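Local coordinates for beta-lactamase-like protein (Koribacter versatilis, PDB 6B9V) that is a metallo-beta-lactamase-fold diphosphatase of the PhnP family that cleaves reactive FAD photoproducts, probably at its two-manganese centre, at residues 81-86 / 229-234. Sequence-based numbering, arbitrary orientation.
Sequences ADHILG and FTHISH. With MN (manganese (II) ion), chain C; ZN (zinc ion), chain F.
Asp82 and His83 meet His231 at one manganese of the two-metal active site. The ion joins the segments, whose nearest CA atoms, those of Asp82 and His231, stay 10.2 Å apart. Asp82 binds the manganese through a single carboxylate oxygen, with OD2 at 2.2 Å and OD1 at 3.4 Å. The NE2 atoms of His83 and His231 each lie 2.2 Å from the same ion. Asp178 is a further ligand and also binds the second manganese, which makes it a bridging ligand of the pair. Asp82 and His83 end the His-x-His-x-Asp-His motif of the metallo-beta-lactamase fold, begun by His78 and His80, ligands of the other manganese. His231 sits just past strand 226-230, so the ion joins the short helix that follows strand 73-75 of one sheet to the loop after strand 226-230 of the other.

The three ligands reach the metal from different directions. The planes of the Asp82 carboxylate and the His231 ring are 90° apart, and Asp82 OD2 comes to 3.3 Å from His231 NE2 because both bind the ion. The His83 and His231 rings meet rim to rim with their planes 22° apart. Neither ring lies over the other. His83 has CG anti to its carbonyl carbon (chi1 -59°), which swings the ring alongside Asp82 to the metal. Its ND1 is hydrogen-bonded to Asp54 OD2, a second-shell contact that, with the metal bond at NE2, helps to fix the ring's rotation and probably makes NE2 a stronger electron-pair donor to the manganese. Three residues after His231, His234 ND1 binds a separate zinc ion at 2.0 Å; Cys23, Cys25 and Cys28 complete that site.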
loop_
_atom_site.group_PDB
_atom_site.type_symbol
_atom_site.label_atom_id
_atom_site.label_comp_id
_atom_site.label_asym_id
_atom_site.label_seq_id
_atom_site.Cartn_x
_atom_site.Cartn_y
_atom_site.Cartn_z
ATOM N N ALA A 81 7.646 -5.485 6.933
ATOM C CA ALA A 81 6.507 -4.724 6.430
ATOM C C ALA A 81 6.382 -4.697 4.907
ATOM O O ALA A 81 5.256 -4.783 4.369
ATOM C CB ALA A 81 6.576 -3.301 6.972
ATOM N N ASP A 82 7.519 -4.584 4.210
ATOM C CA ASP A 82 7.487 -4.518 2.757
ATOM C C ASP A 82 7.070 -5.848 2.115
ATOM O O ASP A 82 6.877 -5.901 0.891
ATOM C CB ASP A 82 8.843 -4.035 2.178
ATOM C CG ASP A 82 10.061 -4.794 2.727
ATOM O OD1 ASP A 82 10.158 -5.045 3.944
ATOM O OD2 ASP A 82 10.953 -5.097 1.910
ATOM N N HIS A 83 6.882 -6.886 2.933
ATOM C CA HIS A 83 6.494 -8.212 2.443
ATOM C C HIS A 83 5.112 -8.656 2.937
ATOM O O HIS A 83 4.590 -9.667 2.478
ATOM C CB HIS A 83 7.559 -9.246 2.856
ATOM C CG HIS A 83 8.923 -8.921 2.326
ATOM N ND1 HIS A 83 9.434 -9.506 1.186
ATOM C CD2 HIS A 83 9.845 -8.011 2.729
ATOM C CE1 HIS A 83 10.622 -8.991 0.926
ATOM N NE2 HIS A 83 10.901 -8.093 1.854
ATOM N N ILE A 84 4.526 -7.909 3.870
ATOM C CA ILE A 84 3.237 -8.333 4.453
ATOM C C ILE A 84 2.120 -7.285 4.422
ATOM O O ILE A 84 0.945 -7.667 4.474
ATOM C CB ILE A 84 3.381 -8.800 5.939
ATOM C CG1 ILE A 84 3.701 -7.627 6.877
ATOM C CG2 ILE A 84 4.409 -9.935 6.066
ATOM C CD1 ILE A 84 3.475 -7.932 8.363
ATOM N N LEU A 85 2.439 -5.991 4.328
ATOM C CA LEU A 85 1.355 -5.001 4.559
ATOM C C LEU A 85 0.188 -5.064 3.554
ATOM O O LEU A 85 -0.912 -4.562 3.847
ATOM C CB LEU A 85 1.919 -3.576 4.587
ATOM C CG LEU A 85 2.573 -3.198 5.918
ATOM C CD1 LEU A 85 3.095 -1.765 5.914
ATOM C CD2 LEU A 85 1.643 -3.444 7.121
ATOM N N GLY A 86 0.391 -5.698 2.399
ATOM C CA GLY A 86 -0.665 -5.806 1.389
ATOM C C GLY A 86 -1.753 -6.854 1.637
ATOM O O GLY A 86 -2.728 -7.018 0.846
ATOM N N PHE A 229 18.439 -10.214 -10.389
ATOM C CA PHE A 229 18.547 -9.602 -9.075
ATOM C C PHE A 229 17.278 -8.823 -8.740
ATOM O O PHE A 229 16.644 -8.219 -9.620
ATOM C CB PHE A 229 19.753 -8.670 -8.987
ATOM C CG PHE A 229 21.093 -9.371 -9.098
ATOM C CD1 PHE A 229 21.230 -10.718 -8.788
ATOM C CD2 PHE A 229 22.212 -8.669 -9.511
ATOM C CE1 PHE A 229 22.481 -11.356 -8.883
ATOM C CE2 PHE A 229 23.466 -9.295 -9.611
ATOM C CZ PHE A 229 23.595 -10.635 -9.295
ATOM N N THR A 230 16.931 -8.800 -7.461
ATOM C CA THR A 230 15.712 -8.085 -7.047
ATOM C C THR A 230 15.970 -7.394 -5.706
ATOM O O THR A 230 17.095 -7.441 -5.192
ATOM C CB THR A 230 14.511 -9.057 -6.976
ATOM O OG1 THR A 230 13.291 -8.332 -6.751
ATOM C CG2 THR A 230 14.715 -10.098 -5.859
ATOM N N HIS A 231 14.943 -6.743 -5.154
ATOM C CA HIS A 231 15.043 -5.930 -3.926
ATOM C C HIS A 231 15.992 -4.738 -4.142
ATOM O O HIS A 231 16.691 -4.299 -3.237
ATOM C CB HIS A 231 15.499 -6.771 -2.730
ATOM C CG HIS A 231 14.922 -6.311 -1.425
ATOM N ND1 HIS A 231 15.286 -5.124 -0.832
ATOM C CD2 HIS A 231 13.996 -6.872 -0.613
ATOM C CE1 HIS A 231 14.615 -4.975 0.300
ATOM N NE2 HIS A 231 13.812 -6.012 0.445
ATOM N N ILE A 232 15.931 -4.184 -5.345
ATOM C CA ILE A 232 16.891 -3.194 -5.824
ATOM C C ILE A 232 16.571 -1.779 -5.333
ATOM O O ILE A 232 15.418 -1.356 -5.398
ATOM C CB ILE A 232 16.916 -3.189 -7.359
ATOM C CG1 ILE A 232 17.386 -4.557 -7.889
ATOM C CG2 ILE A 232 17.791 -2.045 -7.892
ATOM C CD1 ILE A 232 16.923 -4.831 -9.302
ATOM N N SER A 233 17.595 -1.061 -4.867
ATOM C CA SER A 233 17.440 0.316 -4.366
ATOM C C SER A 233 17.817 1.362 -5.419
ATOM O O SER A 233 18.299 1.019 -6.503
ATOM C CB SER A 233 18.307 0.524 -3.116
ATOM O OG SER A 233 19.665 0.722 -3.490
ATOM N N HIS A 234 17.623 2.647 -5.105
ATOM C CA HIS A 234 17.980 3.697 -6.059
ATOM C C HIS A 234 19.488 3.828 -6.288
ATOM O O HIS A 234 19.946 4.621 -7.119
ATOM C CB HIS A 234 17.357 5.055 -5.635
ATOM C CG HIS A 234 17.815 5.588 -4.309
ATOM N ND1 HIS A 234 17.726 6.914 -3.938
ATOM C CD2 HIS A 234 18.445 4.961 -3.282
ATOM C CE1 HIS A 234 18.234 7.072 -2.729
ATOM N NE2 HIS A 234 18.678 5.902 -2.309
HETATM MN MN MN C . 12.523 -6.652 2.072
HETATM ZN ZN ZN F . 17.056 8.496 -5.052
#